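Local coordinates for protein polyprenyl synthetase (Zymomonas mobilis subsp. mobilis, PDB 4KKM) that probably joins isoprenoid diphosphates into longer chains such as farnesyl diphosphate, as a metal-dependent trans-prenyltransferase, at residues L75-C80 against A89-G94; L71-V76 against M95-I100; A81-D86 against S299-E304. One frame throughout, in Å; residues are numbered along the deposited sequence.

Contact 1: residues L75-C80 against A89-G94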
ATOM      1  N   LEU B  75      12.111 -17.422  -2.828  1.00 28.08           N
ATOM      2  CA  LEU B  75      11.106 -18.119  -3.631  1.00 25.20           C
ATOM      3  C   LEU B  75      10.946 -17.496  -5.013  1.00 25.15           C
ATOM      4  O   LEU B  75      10.803 -18.207  -6.008  1.00 29.71           O
ATOM      5  CB  LEU B  75       9.754 -18.125  -2.910  1.00 24.17           C
ATOM      6  CG  LEU B  75       9.651 -19.074  -1.714  1.00 25.20           C
ATOM      7  CD1 LEU B  75       8.380 -18.790  -0.922  1.00 27.38           C
ATOM      8  CD2 LEU B  75       9.689 -20.520  -2.190  1.00 26.37           C
ATOM      9  N   VAL B  76      10.947 -16.167  -5.074  1.00 24.52           N
ATOM     10  CA  VAL B  76      10.875 -15.481  -6.360  1.00 28.16           C
ATOM     11  C   VAL B  76      12.065 -15.863  -7.236  1.00 30.78           C
ATOM     12  O   VAL B  76      11.895 -16.268  -8.391  1.00 29.86           O
ATOM     13  CB  VAL B  76      10.836 -13.946  -6.192  1.00 26.41           C
ATOM     14  CG1 VAL B  76      10.976 -13.264  -7.552  1.00 25.47           C
ATOM     15  CG2 VAL B  76       9.546 -13.523  -5.504  1.00 24.87           C
ATOM     16  N   VAL B  77      13.263 -15.746  -6.672  1.00 29.76           N
ATOM     17  CA  VAL B  77      14.495 -16.049  -7.398  1.00 31.44           C
ATOM     18  C   VAL B  77      14.507 -17.506  -7.873  1.00 32.08           C
ATOM     19  O   VAL B  77      14.824 -17.788  -9.033  1.00 33.86           O
ATOM     20  CB  VAL B  77      15.751 -15.754  -6.536  1.00 31.90           C
ATOM     21  CG1 VAL B  77      16.997 -16.364  -7.165  1.00 34.76           C
ATOM     22  CG2 VAL B  77      15.926 -14.246  -6.323  1.00 28.68           C
ATOM     23  N   ALA B  78      14.137 -18.425  -6.986  1.00 31.90           N
ATOM     24  CA  ALA B  78      14.141 -19.850  -7.321  1.00 32.08           C
ATOM     25  C   ALA B  78      13.065 -20.224  -8.337  1.00 32.82           C
ATOM     26  O   ALA B  78      13.224 -21.187  -9.086  1.00 35.30           O
ATOM     27  CB  ALA B  78      14.003 -20.714  -6.061  1.00 32.99           C
ATOM     28  N   THR B  79      11.962 -19.486  -8.353  1.00 29.97           N
ATOM     29  CA  THR B  79      10.915 -19.759  -9.332  1.00 30.78           C
ATOM     30  C   THR B  79      11.279 -19.165 -10.691  1.00 30.42           C
ATOM     31  O   THR B  79      11.117 -19.812 -11.723  1.00 31.77           O
ATOM     32  CB  THR B  79       9.535 -19.235  -8.880  1.00 31.56           C
ATOM     33  OG1 THR B  79       9.247 -19.728  -7.568  1.00 26.88           O
ATOM     34  CG2 THR B  79       8.448 -19.719  -9.841  1.00 28.59           C
ATOM     35  N   CYS B  80      11.782 -17.932 -10.693  1.00 34.05           N
ATOM     36  CA  CYS B  80      12.237 -17.318 -11.941  1.00 37.60           C
ATOM     37  C   CYS B  80      13.339 -18.144 -12.604  1.00 40.34           C
ATOM     38  O   CYS B  80      13.462 -18.173 -13.833  1.00 43.30           O
ATOM     39  CB  CYS B  80      12.704 -15.881 -11.707  1.00 33.42           C
ATOM     40  SG  CYS B  80      11.353 -14.745 -11.375  1.00 36.99           S
ATOM     41  N   ALA B  89      16.226  -8.595 -12.453  1.00 38.06           N
ATOM     42  CA  ALA B  89      14.798  -8.307 -12.481  1.00 38.51           C
ATOM     43  C   ALA B  89      14.061  -9.165 -11.453  1.00 37.93           C
ATOM     44  O   ALA B  89      13.238  -8.657 -10.691  1.00 32.98           O
ATOM     45  CB  ALA B  89      14.240  -8.549 -13.866  1.00 39.42           C
ATOM     46  N   ALA B  90      14.362 -10.464 -11.443  1.00 35.78           N
ATOM     47  CA  ALA B  90      13.795 -11.378 -10.450  1.00 32.96           C
ATOM     48  C   ALA B  90      14.066 -10.888  -9.028  1.00 32.59           C
ATOM     49  O   ALA B  90      13.172 -10.885  -8.178  1.00 29.09           O
ATOM     50  CB  ALA B  90      14.349 -12.791 -10.645  1.00 33.53           C
ATOM     51  N   LEU B  91      15.298 -10.453  -8.779  1.00 32.61           N
ATOM     52  CA  LEU B  91      15.653  -9.912  -7.471  1.00 31.98           C
ATOM     53  C   LEU B  91      14.838  -8.669  -7.102  1.00 30.29           C
ATOM     54  O   LEU B  91      14.468  -8.488  -5.942  1.00 27.79           O
ATOM     55  CB  LEU B  91      17.152  -9.604  -7.402  1.00 31.26           C
ATOM     56  CG  LEU B  91      18.079 -10.803  -7.177  1.00 36.46           C
ATOM     57  CD1 LEU B  91      19.527 -10.419  -7.479  1.00 39.11           C
ATOM     58  CD2 LEU B  91      17.932 -11.320  -5.752  1.00 33.50           C
ATOM     59  N   ARG B  92      14.559  -7.811  -8.080  1.00 31.69           N
ATOM     60  CA  ARG B  92      13.768  -6.604  -7.814  1.00 29.03           C
ATOM     61  C   ARG B  92      12.320  -6.947  -7.462  1.00 31.38           C
ATOM     62  O   ARG B  92      11.701  -6.293  -6.620  1.00 30.69           O
ATOM     63  CB  ARG B  92      13.804  -5.646  -9.011  1.00 28.32           C
ATOM     64  CG  ARG B  92      15.184  -5.064  -9.312  1.00 30.29           C
ATOM     65  CD  ARG B  92      15.087  -3.800 -10.163  1.00 29.97           C
ATOM     66  NE  ARG B  92      14.353  -2.761  -9.448  1.00 35.35           N
ATOM     67  CZ  ARG B  92      14.881  -1.967  -8.519  1.00 40.41           C
ATOM     68  NH1 ARG B  92      16.165  -2.069  -8.198  1.00 40.99           N
ATOM     69  NH2 ARG B  92      14.118  -1.064  -7.912  1.00 33.76           N
ATOM     70  N   VAL B  93      11.779  -7.965  -8.119  1.00 26.31           N
ATOM     71  CA  VAL B  93      10.457  -8.467  -7.749  1.00 23.59           C
ATOM     72  C   VAL B  93      10.535  -9.041  -6.336  1.00 25.21           C
ATOM     73  O   VAL B  93       9.618  -8.868  -5.535  1.00 23.78           O
ATOM     74  CB  VAL B  93       9.942  -9.526  -8.756  1.00 26.28           C
ATOM     75  CG1 VAL B  93       8.616 -10.175  -8.274  1.00 23.06           C
ATOM     76  CG2 VAL B  93       9.799  -8.907 -10.155  1.00 29.39           C
ATOM     77  N   GLY B  94      11.646  -9.703  -6.031  1.00 25.76           N
ATOM     78  CA  GLY B  94      11.898 -10.169  -4.682  1.00 25.96           C
ATOM     79  C   GLY B  94      11.877  -9.008  -3.697  1.00 25.70           C
ATOM     80  O   GLY B  94      11.269  -9.106  -2.630  1.00 23.29           O
TER

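Contact 2: residues L71-V76 against M95-I100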
ATOM      1  N   LEU B  71      13.009 -15.321   2.819  1.00 27.19           N
ATOM      2  CA  LEU B  71      12.330 -16.488   2.271  1.00 27.29           C
ATOM      3  C   LEU B  71      11.525 -16.123   1.027  1.00 28.02           C
ATOM      4  O   LEU B  71      11.491 -16.873   0.053  1.00 25.99           O
ATOM      5  CB  LEU B  71      11.420 -17.123   3.321  1.00 28.43           C
ATOM      6  CG  LEU B  71      10.536 -18.251   2.786  1.00 32.75           C
ATOM      7  CD1 LEU B  71      11.407 -19.405   2.284  1.00 34.18           C
ATOM      8  CD2 LEU B  71       9.550 -18.721   3.852  1.00 36.77           C
ATOM      9  N   ARG B  72      10.879 -14.962   1.050  1.00 24.77           N
ATOM     10  CA  ARG B  72      10.042 -14.582  -0.081  1.00 25.80           C
ATOM     11  C   ARG B  72      10.844 -14.169  -1.330  1.00 28.63           C
ATOM     12  O   ARG B  72      10.551 -14.640  -2.427  1.00 28.05           O
ATOM     13  CB  ARG B  72       8.960 -13.572   0.338  1.00 21.40           C
ATOM     14  CG  ARG B  72       7.915 -14.232   1.246  1.00 23.40           C
ATOM     15  CD  ARG B  72       7.246 -13.258   2.219  1.00 23.92           C
ATOM     16  NE  ARG B  72       6.493 -13.984   3.246  1.00 23.86           N
ATOM     17  CZ  ARG B  72       7.032 -14.512   4.342  1.00 27.68           C
ATOM     18  NH1 ARG B  72       8.336 -14.396   4.573  1.00 28.37           N
ATOM     19  NH2 ARG B  72       6.265 -15.158   5.209  1.00 27.51           N
ATOM     20  N   PRO B  73      11.867 -13.310  -1.167  1.00 27.97           N
ATOM     21  CA  PRO B  73      12.778 -13.106  -2.303  1.00 27.12           C
ATOM     22  C   PRO B  73      13.391 -14.408  -2.822  1.00 29.73           C
ATOM     23  O   PRO B  73      13.530 -14.580  -4.037  1.00 28.13           O
ATOM     24  CB  PRO B  73      13.863 -12.204  -1.712  1.00 25.64           C
ATOM     25  CG  PRO B  73      13.120 -11.381  -0.697  1.00 22.49           C
ATOM     26  CD  PRO B  73      12.093 -12.319  -0.097  1.00 22.08           C
ATOM     27  N   LEU B  74      13.730 -15.319  -1.915  1.00 28.21           N
ATOM     28  CA  LEU B  74      14.335 -16.590  -2.302  1.00 27.74           C
ATOM     29  C   LEU B  74      13.389 -17.398  -3.191  1.00 27.79           C
ATOM     30  O   LEU B  74      13.809 -17.987  -4.187  1.00 29.89           O
ATOM     31  CB  LEU B  74      14.720 -17.400  -1.061  1.00 28.97           C
ATOM     32  CG  LEU B  74      15.268 -18.805  -1.316  1.00 32.26           C
ATOM     33  CD1 LEU B  74      16.625 -18.733  -2.018  1.00 30.75           C
ATOM     34  CD2 LEU B  74      15.352 -19.590  -0.009  1.00 37.13           C
ATOM     35  N   LEU B  75      12.111 -17.422  -2.828  1.00 28.08           N
ATOM     36  CA  LEU B  75      11.106 -18.119  -3.631  1.00 25.20           C
ATOM     37  C   LEU B  75      10.946 -17.496  -5.013  1.00 25.15           C
ATOM     38  O   LEU B  75      10.803 -18.207  -6.008  1.00 29.71           O
ATOM     39  CB  LEU B  75       9.754 -18.125  -2.910  1.00 24.17           C
ATOM     40  CG  LEU B  75       9.651 -19.074  -1.714  1.00 25.20           C
ATOM     41  CD1 LEU B  75       8.380 -18.790  -0.922  1.00 27.38           C
ATOM     42  CD2 LEU B  75       9.689 -20.520  -2.190  1.00 26.37           C
ATOM     43  N   VAL B  76      10.947 -16.167  -5.074  1.00 24.52           N
ATOM     44  CA  VAL B  76      10.875 -15.481  -6.360  1.00 28.16           C
ATOM     45  C   VAL B  76      12.065 -15.863  -7.236  1.00 30.78           C
ATOM     46  O   VAL B  76      11.895 -16.268  -8.391  1.00 29.86           O
ATOM     47  CB  VAL B  76      10.836 -13.946  -6.192  1.00 26.41           C
ATOM     48  CG1 VAL B  76      10.976 -13.264  -7.552  1.00 25.47           C
ATOM     49  CG2 VAL B  76       9.546 -13.523  -5.504  1.00 24.87           C
ATOM     50  N   MET B  95      12.522  -7.898  -4.046  1.00 28.85           N
ATOM     51  CA  MET B  95      12.487  -6.728  -3.164  1.00 25.52           C
ATOM     52  C   MET B  95      11.056  -6.246  -2.941  1.00 22.68           C
ATOM     53  O   MET B  95      10.674  -5.913  -1.819  1.00 25.25           O
ATOM     54  CB  MET B  95      13.345  -5.571  -3.689  1.00 25.89           C
ATOM     55  CG  MET B  95      13.211  -4.296  -2.848  1.00 23.32           C
ATOM     56  SD  MET B  95      14.503  -3.065  -3.143  1.00 26.68           S
ATOM     57  CE  MET B  95      14.367  -2.844  -4.919  1.00 28.40           C
ATOM     58  N   ALA B  96      10.272  -6.214  -4.016  1.00 23.45           N
ATOM     59  CA  ALA B  96       8.886  -5.757  -3.942  1.00 23.29           C
ATOM     60  C   ALA B  96       8.049  -6.583  -2.962  1.00 22.54           C
ATOM     61  O   ALA B  96       7.315  -6.018  -2.152  1.00 19.58           O
ATOM     62  CB  ALA B  96       8.240  -5.756  -5.331  1.00 24.15           C
ATOM     63  N   ILE B  97       8.146  -7.914  -3.029  1.00 21.71           N
ATOM     64  CA  ILE B  97       7.357  -8.750  -2.123  1.00 21.87           C
ATOM     65  C   ILE B  97       7.882  -8.597  -0.701  1.00 24.65           C
ATOM     66  O   ILE B  97       7.120  -8.645   0.270  1.00 22.13           O
ATOM     67  CB  ILE B  97       7.295 -10.261  -2.563  1.00 21.32           C
ATOM     68  CG1 ILE B  97       6.335 -11.061  -1.669  1.00 21.97           C
ATOM     69  CG2 ILE B  97       8.678 -10.909  -2.559  1.00 23.35           C
ATOM     70  CD1 ILE B  97       4.913 -10.520  -1.675  1.00 22.82           C
ATOM     71  N   GLU B  98       9.185  -8.377  -0.581  1.00 21.20           N
ATOM     72  CA  GLU B  98       9.793  -8.207   0.732  1.00 24.93           C
ATOM     73  C   GLU B  98       9.350  -6.884   1.356  1.00 23.60           C
ATOM     74  O   GLU B  98       9.274  -6.768   2.574  1.00 24.12           O
ATOM     75  CB  GLU B  98      11.323  -8.314   0.647  1.00 27.43           C
ATOM     76  CG  GLU B  98      12.046  -8.354   1.994  1.00 24.21           C
ATOM     77  CD  GLU B  98      11.849  -9.653   2.780  1.00 27.30           C
ATOM     78  OE1 GLU B  98      11.057 -10.529   2.365  1.00 24.22           O
ATOM     79  OE2 GLU B  98      12.493  -9.789   3.840  1.00 29.84           O
ATOM     80  N   CYS B  99       9.034  -5.896   0.520  1.00 21.54           N
ATOM     81  CA  CYS B  99       8.444  -4.658   1.023  1.00 23.29           C
ATOM     82  C   CYS B  99       7.145  -4.928   1.771  1.00 20.33           C
ATOM     83  O   CYS B  99       6.915  -4.394   2.855  1.00 21.33           O
ATOM     84  CB  CYS B  99       8.169  -3.674  -0.111  1.00 21.57           C
ATOM     85  SG  CYS B  99       9.625  -2.808  -0.713  1.00 23.49           S
ATOM     86  N   ILE B 100       6.292  -5.748   1.174  1.00 21.73           N
ATOM     87  CA  ILE B 100       5.009  -6.093   1.781  1.00 18.72           C
ATOM     88  C   ILE B 100       5.208  -6.901   3.063  1.00 21.59           C
ATOM     89  O   ILE B 100       4.568  -6.640   4.083  1.00 22.42           O
ATOM     90  CB  ILE B 100       4.138  -6.883   0.801  1.00 20.28           C
ATOM     91  CG1 ILE B 100       3.867  -6.046  -0.456  1.00 20.55           C
ATOM     92  CG2 ILE B 100       2.848  -7.371   1.481  1.00 20.82           C
ATOM     93  CD1 ILE B 100       3.181  -4.708  -0.190  1.00 24.35           C
TER
HETATM   94  O   HOH W   1      10.701 -13.065   3.230  1.00 25.26           O

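Contact 3: residues A81-D86 against S299-E304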
ATOM      1  N   ALA B  81      14.124 -18.831 -11.778  1.00 40.46           N
ATOM      2  CA  ALA B  81      15.194 -19.700 -12.258  1.00 43.21           C
ATOM      3  C   ALA B  81      14.688 -20.861 -13.118  1.00 45.42           C
ATOM      4  O   ALA B  81      15.444 -21.432 -13.904  1.00 48.65           O
ATOM      5  CB  ALA B  81      16.012 -20.228 -11.084  1.00 42.22           C
ATOM      6  N   LEU B  82      13.414 -21.218 -12.967  1.00 39.64           N
ATOM      7  CA  LEU B  82      12.826 -22.295 -13.768  1.00 39.72           C
ATOM      8  C   LEU B  82      12.796 -21.924 -15.239  1.00 39.59           C
ATOM      9  O   LEU B  82      12.845 -22.781 -16.115  1.00 41.40           O
ATOM     10  CB  LEU B  82      11.388 -22.581 -13.331  1.00 37.33           C
ATOM     11  CG  LEU B  82      11.150 -23.036 -11.896  1.00 39.82           C
ATOM     12  CD1 LEU B  82       9.651 -23.148 -11.602  1.00 36.78           C
ATOM     13  CD2 LEU B  82      11.840 -24.353 -11.697  1.00 35.74           C
ATOM     14  N   PHE B  83      12.674 -20.631 -15.496  1.00 42.83           N
ATOM     15  CA  PHE B  83      12.494 -20.140 -16.846  1.00 47.77           C
ATOM     16  C   PHE B  83      13.690 -19.249 -17.159  1.00 52.83           C
ATOM     17  O   PHE B  83      14.663 -19.249 -16.405  1.00 60.26           O
ATOM     18  CB  PHE B  83      11.150 -19.417 -16.915  1.00 41.05           C
ATOM     19  CG  PHE B  83      10.053 -20.158 -16.180  1.00 41.29           C
ATOM     20  CD1 PHE B  83       9.698 -21.440 -16.570  1.00 43.01           C
ATOM     21  CD2 PHE B  83       9.412 -19.596 -15.083  1.00 38.17           C
ATOM     22  CE1 PHE B  83       8.708 -22.148 -15.902  1.00 44.01           C
ATOM     23  CE2 PHE B  83       8.417 -20.299 -14.402  1.00 37.94           C
ATOM     24  CZ  PHE B  83       8.068 -21.576 -14.812  1.00 35.75           C
ATOM     25  N   ASN B  84      13.666 -18.513 -18.256  1.00 51.41           N
ATOM     26  CA  ASN B  84      14.834 -17.683 -18.533  1.00 64.56           C
ATOM     27  C   ASN B  84      14.590 -16.234 -18.167  1.00 55.99           C
ATOM     28  O   ASN B  84      14.503 -15.368 -19.030  1.00 62.71           O
ATOM     29  CB  ASN B  84      15.329 -17.820 -19.974  1.00 76.28           C
ATOM     30  CG  ASN B  84      16.835 -17.613 -20.088  1.00 83.36           C
ATOM     31  OD1 ASN B  84      17.566 -17.773 -19.108  1.00 84.61           O
ATOM     32  ND2 ASN B  84      17.302 -17.256 -21.278  1.00 86.24           N
ATOM     33  N   VAL B  85      14.469 -15.986 -16.868  1.00 53.11           N
ATOM     34  CA  VAL B  85      14.203 -14.651 -16.372  1.00 41.43           C
ATOM     35  C   VAL B  85      15.494 -13.969 -15.949  1.00 42.46           C
ATOM     36  O   VAL B  85      16.328 -14.572 -15.274  1.00 46.17           O
ATOM     37  CB  VAL B  85      13.228 -14.699 -15.183  1.00 40.96           C
ATOM     38  CG1 VAL B  85      12.945 -13.300 -14.668  1.00 34.47           C
ATOM     39  CG2 VAL B  85      11.947 -15.401 -15.606  1.00 39.11           C
ATOM     40  N   ASP B  86      15.652 -12.716 -16.368  1.00 44.74           N
ATOM     41  CA  ASP B  86      16.776 -11.881 -15.956  1.00 46.51           C
ATOM     42  C   ASP B  86      16.903 -11.896 -14.440  1.00 44.08           C
ATOM     43  O   ASP B  86      15.940 -11.606 -13.726  1.00 42.86           O
ATOM     44  CB  ASP B  86      16.564 -10.451 -16.449  1.00 48.79           C
ATOM     45  CG  ASP B  86      17.674  -9.513 -16.018  1.00 56.49           C
ATOM     46  OD1 ASP B  86      17.593  -8.967 -14.898  1.00 54.46           O
ATOM     47  OD2 ASP B  86      18.623  -9.314 -16.805  1.00 61.85           O
ATOM     48  N   SER B 299       7.051 -31.990 -10.695  1.00 38.14           N
ATOM     49  CA  SER B 299       7.532 -33.178 -11.405  1.00 41.30           C
ATOM     50  C   SER B 299       7.780 -32.941 -12.897  1.00 45.13           C
ATOM     51  O   SER B 299       8.532 -33.682 -13.530  1.00 46.81           O
ATOM     52  CB  SER B 299       6.570 -34.349 -11.213  1.00 40.87           C
ATOM     53  OG  SER B 299       5.282 -34.021 -11.698  1.00 47.70           O
ATOM     54  N   VAL B 300       7.160 -31.907 -13.455  1.00 44.83           N
ATOM     55  CA  VAL B 300       7.321 -31.610 -14.874  1.00 47.56           C
ATOM     56  C   VAL B 300       8.585 -30.806 -15.176  1.00 47.36           C
ATOM     57  O   VAL B 300       8.921 -30.595 -16.338  1.00 46.80           O
ATOM     58  CB  VAL B 300       6.091 -30.879 -15.457  1.00 45.80           C
ATOM     59  CG1 VAL B 300       4.850 -31.771 -15.368  1.00 44.59           C
ATOM     60  CG2 VAL B 300       5.875 -29.541 -14.753  1.00 41.86           C
ATOM     61  N   PHE B 301       9.287 -30.363 -14.137  1.00 42.06           N
ATOM     62  CA  PHE B 301      10.533 -29.627 -14.334  1.00 41.87           C
ATOM     63  C   PHE B 301      11.748 -30.515 -14.099  1.00 44.56           C
ATOM     64  O   PHE B 301      11.699 -31.461 -13.313  1.00 42.41           O
ATOM     65  CB  PHE B 301      10.615 -28.409 -13.406  1.00 41.38           C
ATOM     66  CG  PHE B 301       9.451 -27.472 -13.526  1.00 42.60           C
ATOM     67  CD1 PHE B 301       9.319 -26.648 -14.632  1.00 43.01           C
ATOM     68  CD2 PHE B 301       8.492 -27.407 -12.531  1.00 40.60           C
ATOM     69  CE1 PHE B 301       8.244 -25.782 -14.748  1.00 41.40           C
ATOM     70  CE2 PHE B 301       7.416 -26.541 -12.635  1.00 42.91           C
ATOM     71  CZ  PHE B 301       7.292 -25.727 -13.747  1.00 43.81           C
ATOM     72  N   GLY B 302      12.842 -30.187 -14.781  1.00 46.99           N
ATOM     73  CA  GLY B 302      14.109 -30.861 -14.573  1.00 50.52           C
ATOM     74  C   GLY B 302      14.846 -30.324 -13.358  1.00 49.65           C
ATOM     75  O   GLY B 302      14.232 -29.862 -12.396  1.00 44.67           O
ATOM     76  N   SER B 303      16.172 -30.374 -13.405  1.00 50.51           N
ATOM     77  CA  SER B 303      16.994 -29.976 -12.267  1.00 51.51           C
ATOM     78  C   SER B 303      16.877 -28.492 -11.924  1.00 47.88           C
ATOM     79  O   SER B 303      17.254 -28.071 -10.829  1.00 49.91           O
ATOM     80  CB  SER B 303      18.459 -30.333 -12.522  1.00 54.20           C
ATOM     81  OG  SER B 303      19.004 -29.510 -13.537  1.00 56.84           O
ATOM     82  N   GLU B 304      16.351 -27.698 -12.853  1.00 41.40           N
ATOM     83  CA  GLU B 304      16.179 -26.267 -12.612  1.00 43.85           C
ATOM     84  C   GLU B 304      15.238 -25.999 -11.431  1.00 42.91           C
ATOM     85  O   GLU B 304      15.224 -24.902 -10.870  1.00 41.54           O
ATOM     86  CB  GLU B 304      15.690 -25.547 -13.879  1.00 44.55           C
ATOM     87  CG  GLU B 304      14.291 -25.936 -14.345  1.00 45.86           C
ATOM     88  CD  GLU B 304      14.260 -27.217 -15.162  1.00 50.88           C
ATOM     89  OE1 GLU B 304      15.300 -27.906 -15.249  1.00 53.21           O
ATOM     90  OE2 GLU B 304      13.190 -27.530 -15.724  1.00 47.44           O
TER
HETATM   91  O   HOH W   2      11.564 -24.927 -17.112  1.00 48.40           O

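Contact 1: residues L75-C80 against A89-G94
Val76, Val77 and Cys80 meet Ala90, Leu91, Val93 and Gly94 where two consecutive helices, 71-80 and 87-109, fold back on each other as an antiparallel helical hairpin of the all-alpha isoprenoid synthase fold. The short axes run 148° apart in direction and approach to 8.5 Å, a closeness that small residues permit. The apolar contacts carry most of it. Val76 has CG1 anti to its backbone nitrogen (chi1 171°), which leads that methyl to Val93 CG1, 4.0 Å away, while CG2 lies beside the bare CA of Gly94. Val77 sends CG2 obliquely to Leu91 CD2 at 3.6 Å; the CB of Leu91 points away from helix 71-80, but the CD2 branch at the end comes nearer. Ala90, a single methyl, fits under Cys80, whose CB and SG both lie 3.7 Å from Ala90 CB. Between side chain and backbone, Val76 CG1 comes within 3.3 Å of Ala90 O, an acceptor already used by Gly94 N in the helix. No hydrogen bond joins the segments. Farther round helix 71-80, Thr79 turns its hydroxyl back on its own helix: OG1 donates to Leu75 O at 2.7 Å, approaching from the opposite face of that carbonyl to Thr79 N.

Contact 2: residues L71-V76 against M95-I100
Ile97 and Glu98 of helix 87-109 pack against Arg72, Pro73 and Val76 in the first half of helix 71-80, a nearly antiparallel helix pair within the isoprenoid synthase bundle, with short axes 8.3 Å apart. Among the apolar contacts, Ile97 is central: with CG1 anti to the backbone nitrogen (chi1 -174°), its branch methyl CG2 comes to 3.9 Å from Arg72 CB and 4.0 Å from Val76 CG2. The extra branch of a beta-branched residue thus touches two residues one turn apart. Glu98 bends at chi2 (71°) and crosses Pro73 at about a right angle, its CB 3.8 Å from Pro73 CG. Proline is at home here, since the first turn of a helix needs no N-H from it. Glu98 OE1 also approaches Pro73 CD, at 3.2 Å, and leads into the polar contacts. These run through one water, which accepts from Arg72 N at 2.9 Å and from Arg72 NH1, in the guanidinium plane, and donates to Glu98 OE1 at 2.7 Å. OE2 of the same carboxylate forms a salt bridge with Arg70, so both oxygens are engaged. Beyond the pair, Arg72 rests on Phe211 and Cys214 of helix 208-221, Ile97 touches Leu168 of helix 158-172, and Met95 and Cys99 meet helices 24-45 and 131-150.

Contact 3: residues A81-D86 against S299-E304
Leu82 reaches Phe301 and Glu304 because its CG stands anti to the carbonyl carbon (chi1 -61°) and its chain then runs on extended, spreading the two methyls between the partners. Phe301 takes the same kind of first torsion, turning its ring toward Leu82, whereas Glu304 sets CG between its backbone nitrogen and carbonyl carbon (chi1 66°) and bends again at chi2, curling back over its own loop.

The apolar part is a CH-pi contact: Leu82 CD1 sits over one face of the Phe301 ring, 4.2 Å from its centroid and only 14° off the normal. Val300 CG2 covers the opposite face, 3.9 Å above the ring plane, so the aromatic is sandwiched by aliphatic groups. Phe83 CE1 comes obliquely to Phe301 CE1 at 3.8 Å, and Leu82 CB lies 3.6 Å over the centre of the Phe83 ring. The other leucine methyl, CD2, packs on the aliphatic CG of Glu304 at 3.9 Å.

The polar part lies toward the surface. Gly302 N donates to Glu304 OE2 at 2.8 Å, from above the carboxylate plane, which ties the curl down; with no side chain, Gly302 lets the carboxylate fold close to its backbone. A water donates to Leu82 O at 2.7 Å and reaches Glu304 OE2 by a weak bond of 3.4 Å, a tenuous polar link; no direct hydrogen bond joins the two segments.

Both loops are connections between helices. Leu82 and Phe83 also lean on Leu232 of helix 226-253, and Asp86 N-caps helix 87-109 through Ala89 N, while Arg309 of helix 306-314 hydrogen-bonds to the carbonyl oxygens of Phe301 and Gly302.

Contacts 1 and 2 are successive levels of one interface, helix 71-80 against helix 87-109. Their centres lie about 7 Å apart; 71-76 and 75-80 overlap at Leu75 and Val76, and 89-94 runs directly into 95-100, as a hairpin requires. Contact 3 begins in the loop closing that hairpin and joins it to residues more than 200 positions later, before helix 306-314. Its centre lies about 12 Å from that of contact 1, which it meets through Val85, and about 18 Å from that of contact 2. The series thus runs from contact 2, whose Arg72 side chain lies about 13 Å from the calcium ion, out to the surface, tying early and late helices of one all-alpha domain together.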